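Local coordinates for DNA double-strand break repair nuclease NurA (Sulfolobus solfataricus, PDB 2YGK), which acts as a manganese-dependent nuclease in DNA double-strand break repair, probably working with the HerA helicase to resect the 5' strand of DNA ends, at residues Thr51-Ala56 and Ser78-Asn83; Ile130-Ser135 and Gly195-Ile200; Tyr256-Thr261 and Val269-Ile274. All coordinates share one frame; numbering follows the deposited sequence.

Interaction 1. Residues Thr51-Ala56 and Ser78-Asn83; sequences TCKFVA and SVIGDN
Phe-54 and Gly-81 exchange a pair of backbone hydrogen bonds, and Ala-56 and Val-79 repeat the arrangement two residues further on. Gly-81 N reaches Phe-54 O at 2.7 Å in an almost straight bond (170°), and the return bond from Phe-54 N to Gly-81 O measures 3.0 Å. In the second pair Ala-56 N lies 2.7 Å from Val-79 O, whereas the bond from Val-79 N to Ala-56 O is bent, with 140° at the hydrogen. Val-55 and Ile-80 form the non-hydrogen-bonded pair between them, and here Val-55 CA makes a CA-H...O contact of 3.1 Å with Val-79 O. This ladder belongs to the antiparallel hairpin of strands 54-65 and 70-82; the first of these goes on to Asp-58, a manganese ligand, as expected of a nuclease of the RNase H clan. Apolar contact is sparse on the face carrying Val-55 and Ile-80, where Val-55 CG2 meets Ile-80 CD1 at 4.2 Å. On the other face the Phe-54 ring presents its edge to the backbone, with CD2 3.8 Å from Gly-81 O, and packs against Leu-290 of helix 280-291. Charge enters at Lys-53 and Asp-82, beside the last backbone pair: Lys-53 runs alongside Asp-82 and bends at its last torsion (chi4 70°), which brings NZ within 3.5 Å of Asp-82 OD2 in a salt bridge whose hydrogen bond is weak. The other carboxylate oxygen, OD1, accepts from Gly-85 N.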
loop_
_atom_site.group_PDB
_atom_site.type_symbol
_atom_site.label_atom_id
_atom_site.label_comp_id
_atom_site.label_asym_id
_atom_site.label_seq_id
_atom_site.Cartn_x
_atom_site.Cartn_y
_atom_site.Cartn_z
ATOM N N THR A 51 35.787 -8.617 -17.579
ATOM C CA THR A 51 36.485 -8.215 -16.360
ATOM C C THR A 51 36.154 -6.801 -15.932
ATOM O O THR A 51 36.808 -5.852 -16.383
ATOM C CB THR A 51 38.002 -8.227 -16.548
ATOM O OG1 THR A 51 38.423 -9.539 -16.939
ATOM C CG2 THR A 51 38.714 -7.796 -15.233
ATOM N N CYS A 52 35.196 -6.659 -15.030
ATOM C CA CYS A 52 34.686 -5.351 -14.669
ATOM C C CYS A 52 33.813 -5.463 -13.399
ATOM O O CYS A 52 33.005 -6.386 -13.266
ATOM C CB CYS A 52 33.906 -4.789 -15.861
ATOM S SG CYS A 52 32.789 -3.473 -15.450
ATOM N N LYS A 53 33.991 -4.537 -12.468
ATOM C CA LYS A 53 33.485 -4.713 -11.120
ATOM C C LYS A 53 32.271 -3.853 -10.866
ATOM O O LYS A 53 32.287 -2.651 -11.110
ATOM C CB LYS A 53 34.579 -4.418 -10.090
ATOM C CG LYS A 53 35.353 -5.632 -9.632
ATOM C CD LYS A 53 36.481 -5.200 -8.706
ATOM C CE LYS A 53 37.176 -6.376 -8.005
ATOM N NZ LYS A 53 37.967 -7.146 -9.027
ATOM N N PHE A 54 31.225 -4.500 -10.363
ATOM C CA PHE A 54 29.951 -3.866 -10.078
ATOM C C PHE A 54 29.695 -3.954 -8.608
ATOM O O PHE A 54 29.834 -5.044 -8.028
ATOM C CB PHE A 54 28.826 -4.607 -10.782
ATOM C CG PHE A 54 28.941 -4.592 -12.274
ATOM C CD1 PHE A 54 28.383 -3.561 -13.012
ATOM C CD2 PHE A 54 29.633 -5.597 -12.936
ATOM C CE1 PHE A 54 28.506 -3.542 -14.400
ATOM C CE2 PHE A 54 29.741 -5.592 -14.317
ATOM C CZ PHE A 54 29.183 -4.549 -15.052
ATOM N N VAL A 55 29.336 -2.817 -7.996
ATOM C CA VAL A 55 28.821 -2.801 -6.634
ATOM C C VAL A 55 27.327 -2.569 -6.774
ATOM O O VAL A 55 26.904 -1.539 -7.293
ATOM C CB VAL A 55 29.457 -1.674 -5.763
ATOM C CG1 VAL A 55 28.772 -1.601 -4.376
ATOM C CG2 VAL A 55 30.944 -1.880 -5.605
ATOM N N ALA A 56 26.521 -3.503 -6.294
ATOM C CA ALA A 56 25.066 -3.352 -6.302
ATOM C C ALA A 56 24.538 -3.051 -4.886
ATOM O O ALA A 56 25.034 -3.571 -3.917
ATOM C CB ALA A 56 24.420 -4.600 -6.825
ATOM N N SER A 78 25.257 -3.667 0.338
ATOM C CA SER A 78 26.075 -3.512 -0.854
ATOM C C SER A 78 26.699 -4.879 -1.176
ATOM O O SER A 78 27.019 -5.673 -0.280
ATOM C CB SER A 78 27.167 -2.426 -0.681
ATOM O OG SER A 78 28.090 -2.784 0.339
ATOM N N VAL A 79 26.845 -5.126 -2.469
ATOM C CA VAL A 79 27.333 -6.384 -2.988
ATOM C C VAL A 79 28.318 -6.085 -4.122
ATOM O O VAL A 79 27.968 -5.370 -5.072
ATOM C CB VAL A 79 26.161 -7.238 -3.530
ATOM C CG1 VAL A 79 26.670 -8.322 -4.414
ATOM C CG2 VAL A 79 25.365 -7.820 -2.401
ATOM N N ILE A 80 29.544 -6.612 -3.999
ATOM C CA ILE A 80 30.531 -6.524 -5.079
ATOM C C ILE A 80 30.521 -7.790 -5.939
ATOM O O ILE A 80 30.631 -8.900 -5.417
ATOM C CB ILE A 80 31.974 -6.239 -4.546
ATOM C CG1 ILE A 80 32.886 -5.756 -5.685
ATOM C CG2 ILE A 80 32.589 -7.481 -3.873
ATOM C CD1 ILE A 80 33.936 -4.735 -5.251
ATOM N N GLY A 81 30.392 -7.609 -7.258
ATOM C CA GLY A 81 30.421 -8.726 -8.225
ATOM C C GLY A 81 31.247 -8.531 -9.506
ATOM O O GLY A 81 31.278 -7.450 -10.085
ATOM N N ASP A 82 31.927 -9.593 -9.931
ATOM C CA ASP A 82 32.505 -9.661 -11.272
ATOM C C ASP A 82 32.437 -11.084 -11.790
ATOM O O ASP A 82 31.878 -11.965 -11.134
ATOM C CB ASP A 82 33.953 -9.116 -11.335
ATOM C CG ASP A 82 34.930 -9.894 -10.458
ATOM O OD1 ASP A 82 34.512 -10.701 -9.607
ATOM O OD2 ASP A 82 36.153 -9.687 -10.595
ATOM N N ASN A 83 32.954 -11.266 -13.000
ATOM C CA ASN A 83 33.255 -12.573 -13.564
ATOM C C ASN A 83 33.586 -13.620 -12.506
ATOM O O ASN A 83 32.965 -14.676 -12.460
ATOM C CB ASN A 83 34.454 -12.451 -14.530
ATOM C CG ASN A 83 34.119 -11.652 -15.774
ATOM O OD1 ASN A 83 32.984 -11.140 -15.923
ATOM N ND2 ASN A 83 35.101 -11.518 -16.679
#

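Interaction 2. Residues Ile130-Ser135 and Gly195-Ile200; sequences ILMDGS and GNVLWI. With MN (manganese (II) ion), chain C.
Asp-133, the last residue of its strand, pairs with Ile-200 in the neighbouring strand, and a water bridges them, donating both to Asp-133 OD1, at 2.8 Å, and to Ile-200 O. The second carboxylate oxygen, Asp-133 OD2, binds the manganese ion at 2.5 Å, and Asp-58 supplies another ligand. With CG anti to the backbone N (chi1 177°), the carboxylate is carried out beside the strand end to the metal. Ile-200 O takes a second donor, Gly-134 N, at 2.8 Å; the bond is straight at the hydrogen but comes from well above the carbonyl plane. At the backbone angles of Gly-134 any side chain would collide with the carbonyl oxygen of Asp-133, which explains the glycine just after the metal ligand. Behind the site the two strands run parallel, in the register that places Met-132 beside Trp-199, and such a parallel pair with an acidic ligand at its C-terminal end suits the RNase H-like core. Selenomethionine Met-132 lays its CG over one face of the indole, 3.7 Å from the centroid of the six-membered ring, in a CH-pi contact; its SE stands obliquely at 5.0 Å from the same centroid. Val-197 CG1 covers that same face near the rim and touches Met-132 CG at 3.8 Å. The indole also touches Leu-117 of helix 104-123 and Leu-136 of helix 136-140. Replacing Trp-199 by an alanine would strip away the indole face, which would probably leave Met-132 CG and Val-197 CG1 without their flat partner and open a gap beside Leu-117. On the opposite side of the sheet, Leu-131 CD2 packs on Leu-198 CB at 3.6 Å. Ser-135 OG caps helix 136-140, accepting from Lys-138 N.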
loop_
_atom_site.group_PDB
_atom_site.type_symbol
_atom_site.label_atom_id
_atom_site.label_comp_id
_atom_site.label_asym_id
_atom_site.label_seq_id
_atom_site.Cartn_x
_atom_site.Cartn_y
_atom_site.Cartn_z
ATOM N N ILE A 130 28.184 1.342 -10.340
ATOM C CA ILE A 130 27.320 1.134 -9.190
ATOM C C ILE A 130 25.935 0.861 -9.718
ATOM O O ILE A 130 25.427 1.616 -10.519
ATOM C CB ILE A 130 27.262 2.374 -8.291
ATOM C CG1 ILE A 130 28.648 2.719 -7.773
ATOM C CG2 ILE A 130 26.338 2.143 -7.078
ATOM C CD1 ILE A 130 28.630 3.957 -6.950
ATOM N N LEU A 131 25.337 -0.239 -9.293
ATOM C CA LEU A 131 23.978 -0.568 -9.686
ATOM C C LEU A 131 23.037 -0.330 -8.522
ATOM O O LEU A 131 23.132 -1.003 -7.500
ATOM C CB LEU A 131 23.887 -2.030 -10.092
ATOM C CG LEU A 131 24.969 -2.493 -11.035
ATOM C CD1 LEU A 131 24.723 -3.948 -11.407
ATOM C CD2 LEU A 131 24.958 -1.565 -12.273
HETATM N N MSE A 132 22.129 0.622 -8.685
HETATM C CA MSE A 132 21.029 0.820 -7.766
HETATM C C MSE A 132 19.779 0.155 -8.324
HETATM O O MSE A 132 19.587 0.113 -9.552
HETATM C CB MSE A 132 20.689 2.313 -7.609
HETATM C CG MSE A 132 21.872 3.243 -7.373
HETATM SE SE MSE A 132 22.659 3.087 -5.624
HETATM C CE MSE A 132 21.099 3.331 -4.531
ATOM N N ASP A 133 18.911 -0.280 -7.405
ATOM C CA ASP A 133 17.625 -0.871 -7.720
ATOM C C ASP A 133 16.539 0.179 -7.615
ATOM O O ASP A 133 16.251 0.650 -6.548
ATOM C CB ASP A 133 17.322 -1.986 -6.737
ATOM C CG ASP A 133 15.973 -2.604 -6.968
ATOM O OD1 ASP A 133 15.710 -3.039 -8.079
ATOM O OD2 ASP A 133 15.170 -2.679 -6.045
ATOM N N GLY A 134 15.938 0.544 -8.726
ATOM C CA GLY A 134 15.017 1.651 -8.763
ATOM C C GLY A 134 15.427 2.776 -9.697
ATOM O O GLY A 134 16.605 2.993 -9.978
ATOM N N SER A 135 14.433 3.535 -10.143
ATOM C CA SER A 135 14.667 4.628 -11.087
ATOM C C SER A 135 15.218 5.883 -10.423
ATOM O O SER A 135 14.961 6.136 -9.240
ATOM C CB SER A 135 13.361 5.001 -11.726
ATOM O OG SER A 135 12.442 5.333 -10.672
ATOM N N GLY A 195 28.701 9.471 -14.514
ATOM C CA GLY A 195 27.955 8.431 -15.215
ATOM C C GLY A 195 28.185 6.995 -14.771
ATOM O O GLY A 195 27.715 6.099 -15.406
ATOM N N ASN A 196 28.917 6.761 -13.696
ATOM C CA ASN A 196 29.233 5.398 -13.264
ATOM C C ASN A 196 28.072 4.739 -12.483
ATOM O O ASN A 196 28.164 3.589 -12.067
ATOM C CB ASN A 196 30.513 5.396 -12.405
ATOM C CG ASN A 196 31.773 5.925 -13.164
ATOM O OD1 ASN A 196 31.881 5.859 -14.392
ATOM N ND2 ASN A 196 32.734 6.434 -12.391
ATOM N N VAL A 197 26.987 5.471 -12.262
ATOM C CA VAL A 197 25.852 4.919 -11.535
ATOM C C VAL A 197 24.744 4.520 -12.520
ATOM O O VAL A 197 24.309 5.328 -13.357
ATOM C CB VAL A 197 25.260 5.902 -10.507
ATOM C CG1 VAL A 197 24.333 5.160 -9.614
ATOM C CG2 VAL A 197 26.345 6.555 -9.720
ATOM N N LEU A 198 24.298 3.276 -12.407
ATOM C CA LEU A 198 23.267 2.752 -13.261
ATOM C C LEU A 198 22.108 2.494 -12.372
ATOM O O LEU A 198 22.202 1.709 -11.440
ATOM C CB LEU A 198 23.711 1.449 -13.909
ATOM C CG LEU A 198 24.947 1.559 -14.806
ATOM C CD1 LEU A 198 25.191 0.250 -15.475
ATOM C CD2 LEU A 198 24.795 2.687 -15.834
ATOM N N TRP A 199 21.006 3.154 -12.679
ATOM C CA TRP A 199 19.832 3.038 -11.912
ATOM C C TRP A 199 18.875 2.119 -12.665
ATOM O O TRP A 199 18.222 2.531 -13.623
ATOM C CB TRP A 199 19.230 4.428 -11.746
ATOM C CG TRP A 199 20.177 5.441 -11.158
ATOM C CD1 TRP A 199 21.128 6.187 -11.821
ATOM C CD2 TRP A 199 20.224 5.863 -9.803
ATOM N NE1 TRP A 199 21.772 7.027 -10.949
ATOM C CE2 TRP A 199 21.234 6.853 -9.703
ATOM C CE3 TRP A 199 19.498 5.512 -8.658
ATOM C CZ2 TRP A 199 21.539 7.489 -8.503
ATOM C CZ3 TRP A 199 19.794 6.135 -7.482
ATOM C CH2 TRP A 199 20.820 7.124 -7.411
ATOM N N ILE A 200 18.733 0.895 -12.193
ATOM C CA ILE A 200 18.036 -0.120 -12.950
ATOM C C ILE A 200 16.707 -0.508 -12.329
ATOM O O ILE A 200 16.653 -0.757 -11.116
ATOM C CB ILE A 200 18.910 -1.348 -13.028
ATOM C CG1 ILE A 200 20.151 -0.988 -13.857
ATOM C CG2 ILE A 200 18.166 -2.496 -13.610
ATOM C CD1 ILE A 200 21.131 -2.075 -13.953
HETATM MN MN MN C . 14.455 -2.091 -3.731
HETATM O O HOH W 1 16.035 -3.122 -10.818
#

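Interaction 3. Residues Tyr256-Thr261 and Val269-Ile274; sequences YTTFYT and VIRVDI
Tyr-256 meets Asp-273 OD1 at its ring edge, CE2 to OD1 3.9 Å, while a water links its OH to Asp-273 OD2. Thr-257 pairs with Ile-274 through two backbone hydrogen bonds. Thr-258 enters a buried polar network: its OG1 donates to Asp-273 OD1 at 2.7 Å, approaching from above the carboxylate plane. The same oxygen offers its syn lone pair to Arg-271 NE at 3.1 Å, in a salt bridge lying in the guanidinium plane. Thr-258 CG2 rests over a guanidinium face, 3.2 Å from Arg-271 NE, and Arg-271 NH2 adds a weak bond to Thr-258 OG1; Ser-204 OG receives NH1. Phe-259 turns its CG between backbone N and carbonyl carbon (chi1 61°), which brings the ring alongside Val-272, whose CB stands over one ring face, 3.9 Å from the centroid, in a CH-pi contact. Tyr-260 slants past the Arg-271 chain, CE1 meeting Arg-271 CB at 3.7 Å, and packs on helix 216-223. Thr-261 lies beside Ile-270, CG2 to CG1 at 3.6 Å. The whole is an antiparallel beta hairpin, strands 255-262 and 270-275, within the mixed sheet, with Thr-258, Arg-271 and Asp-273 joined by polar bonds on one face, while Phe-259, Val-272, Ile-274 and the Thr-261 methyl pack on the other, toward helix 280-291.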
loop_
_atom_site.group_PDB
_atom_site.type_symbol
_atom_site.label_atom_id
_atom_site.label_comp_id
_atom_site.label_asym_id
_atom_site.label_seq_id
_atom_site.Cartn_x
_atom_site.Cartn_y
_atom_site.Cartn_z
ATOM N N TYR A 256 19.521 13.552 -17.573
ATOM C CA TYR A 256 19.946 12.175 -17.619
ATOM C C TYR A 256 19.407 11.466 -18.836
ATOM O O TYR A 256 18.552 11.985 -19.547
ATOM C CB TYR A 256 19.587 11.443 -16.327
ATOM C CG TYR A 256 18.127 11.260 -16.039
ATOM C CD1 TYR A 256 17.353 12.307 -15.567
ATOM C CD2 TYR A 256 17.537 10.019 -16.171
ATOM C CE1 TYR A 256 15.993 12.129 -15.272
ATOM C CE2 TYR A 256 16.205 9.817 -15.888
ATOM C CZ TYR A 256 15.427 10.870 -15.437
ATOM O OH TYR A 256 14.101 10.647 -15.146
ATOM N N THR A 257 19.951 10.281 -19.083
ATOM C CA THR A 257 19.544 9.472 -20.208
ATOM C C THR A 257 18.856 8.204 -19.714
ATOM O O THR A 257 19.324 7.569 -18.769
ATOM C CB THR A 257 20.739 9.086 -21.067
ATOM O OG1 THR A 257 21.409 10.266 -21.502
ATOM C CG2 THR A 257 20.287 8.326 -22.285
ATOM N N THR A 258 17.747 7.855 -20.368
ATOM C CA THR A 258 17.112 6.587 -20.155
ATOM C C THR A 258 17.227 5.765 -21.434
ATOM O O THR A 258 17.139 6.291 -22.537
ATOM C CB THR A 258 15.640 6.774 -19.727
ATOM O OG1 THR A 258 15.583 7.576 -18.528
ATOM C CG2 THR A 258 14.991 5.438 -19.429
ATOM N N PHE A 259 17.485 4.475 -21.284
ATOM C CA PHE A 259 17.189 3.518 -22.345
ATOM C C PHE A 259 16.632 2.259 -21.716
ATOM O O PHE A 259 16.787 2.046 -20.517
ATOM C CB PHE A 259 18.423 3.198 -23.187
ATOM C CG PHE A 259 19.552 2.578 -22.424
ATOM C CD1 PHE A 259 20.477 3.361 -21.770
ATOM C CD2 PHE A 259 19.718 1.221 -22.392
ATOM C CE1 PHE A 259 21.549 2.778 -21.038
ATOM C CE2 PHE A 259 20.793 0.636 -21.677
ATOM C CZ PHE A 259 21.688 1.419 -20.998
ATOM N N TYR A 260 15.994 1.436 -22.543
ATOM C CA TYR A 260 15.515 0.121 -22.173
ATOM C C TYR A 260 16.379 -0.900 -22.830
ATOM O O TYR A 260 16.757 -0.759 -23.980
ATOM C CB TYR A 260 14.121 -0.045 -22.660
ATOM C CG TYR A 260 13.177 0.851 -21.942
ATOM C CD1 TYR A 260 12.637 0.482 -20.681
ATOM C CD2 TYR A 260 12.799 2.064 -22.485
ATOM C CE1 TYR A 260 11.743 1.294 -20.018
ATOM C CE2 TYR A 260 11.870 2.893 -21.819
ATOM C CZ TYR A 260 11.365 2.503 -20.579
ATOM O OH TYR A 260 10.455 3.314 -19.920
ATOM N N THR A 261 16.734 -1.945 -22.121
ATOM C CA THR A 261 17.598 -2.954 -22.726
ATOM C C THR A 261 17.071 -4.294 -22.286
ATOM O O THR A 261 16.435 -4.406 -21.236
ATOM C CB THR A 261 19.106 -2.772 -22.278
ATOM O OG1 THR A 261 19.974 -3.736 -22.930
ATOM C CG2 THR A 261 19.208 -2.867 -20.783
ATOM N N VAL A 269 12.830 -7.022 -20.183
ATOM C CA VAL A 269 13.432 -5.761 -20.512
ATOM C C VAL A 269 13.547 -4.993 -19.200
ATOM O O VAL A 269 12.600 -4.989 -18.373
ATOM C CB VAL A 269 12.551 -4.967 -21.487
ATOM C CG1 VAL A 269 13.125 -3.582 -21.731
ATOM C CG2 VAL A 269 12.349 -5.740 -22.839
ATOM N N ILE A 270 14.689 -4.326 -19.017
ATOM C CA ILE A 270 14.897 -3.435 -17.874
ATOM C C ILE A 270 15.109 -1.992 -18.343
ATOM O O ILE A 270 15.541 -1.760 -19.481
ATOM C CB ILE A 270 16.105 -3.870 -17.057
ATOM C CG1 ILE A 270 17.391 -3.768 -17.868
ATOM C CG2 ILE A 270 15.935 -5.290 -16.578
ATOM C CD1 ILE A 270 18.670 -4.222 -17.118
ATOM N N ARG A 271 14.788 -1.032 -17.465
ATOM C CA ARG A 271 15.058 0.386 -17.690
ATOM C C ARG A 271 16.387 0.752 -17.050
ATOM O O ARG A 271 16.658 0.383 -15.904
ATOM C CB ARG A 271 13.981 1.227 -17.030
ATOM C CG ARG A 271 14.083 2.722 -17.347
ATOM C CD ARG A 271 13.131 3.554 -16.482
ATOM N NE ARG A 271 13.366 4.990 -16.679
ATOM C CZ ARG A 271 12.438 5.895 -16.996
ATOM N NH1 ARG A 271 11.139 5.569 -17.156
ATOM N NH2 ARG A 271 12.812 7.157 -17.174
ATOM N N VAL A 272 17.220 1.499 -17.769
ATOM C CA VAL A 272 18.460 2.002 -17.182
ATOM C C VAL A 272 18.463 3.511 -17.272
ATOM O O VAL A 272 18.266 4.048 -18.354
ATOM C CB VAL A 272 19.687 1.493 -17.924
ATOM C CG1 VAL A 272 20.899 2.047 -17.282
ATOM C CG2 VAL A 272 19.751 -0.042 -17.956
ATOM N N ASP A 273 18.690 4.191 -16.151
ATOM C CA ASP A 273 18.942 5.628 -16.139
ATOM C C ASP A 273 20.391 5.851 -15.789
ATOM O O ASP A 273 20.895 5.279 -14.848
ATOM C CB ASP A 273 18.112 6.341 -15.092
ATOM C CG ASP A 273 16.618 6.148 -15.281
ATOM O OD1 ASP A 273 16.262 5.959 -16.449
ATOM O OD2 ASP A 273 15.838 6.162 -14.249
ATOM N N ILE A 274 21.055 6.714 -16.532
ATOM C CA ILE A 274 22.444 7.032 -16.285
ATOM C C ILE A 274 22.588 8.546 -16.416
ATOM O O ILE A 274 22.203 9.096 -17.412
ATOM C CB ILE A 274 23.376 6.214 -17.260
ATOM C CG1 ILE A 274 24.812 6.705 -17.234
ATOM C CG2 ILE A 274 22.911 6.281 -18.664
ATOM C CD1 ILE A 274 25.715 5.809 -18.074
HETATM O O HOH W 2 14.085 7.927 -13.661
#

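All three contacts belong to one mixed sheet and follow one another along the chain, within the NurA domain. Strand 54-65 of interaction 1 neighbours strand 129-133 of interaction 2, probably bonded through Val-55 O and Leu-131 N; strand 197-201 then meets strand 270-275 of interaction 3, with Trp-199 N facing Asp-273 O. Interaction 2 is therefore the middle of the series, its centre about 13 Å from that of interaction 1 and about 9 Å from that of interaction 3, while the outer two, about 19 Å apart between centres, do not touch. Adjacency of the first two sets Asp-58 beside Asp-133 at the manganese; the hairpin of interaction 3 extends the sheet on the far side of strand 197-201.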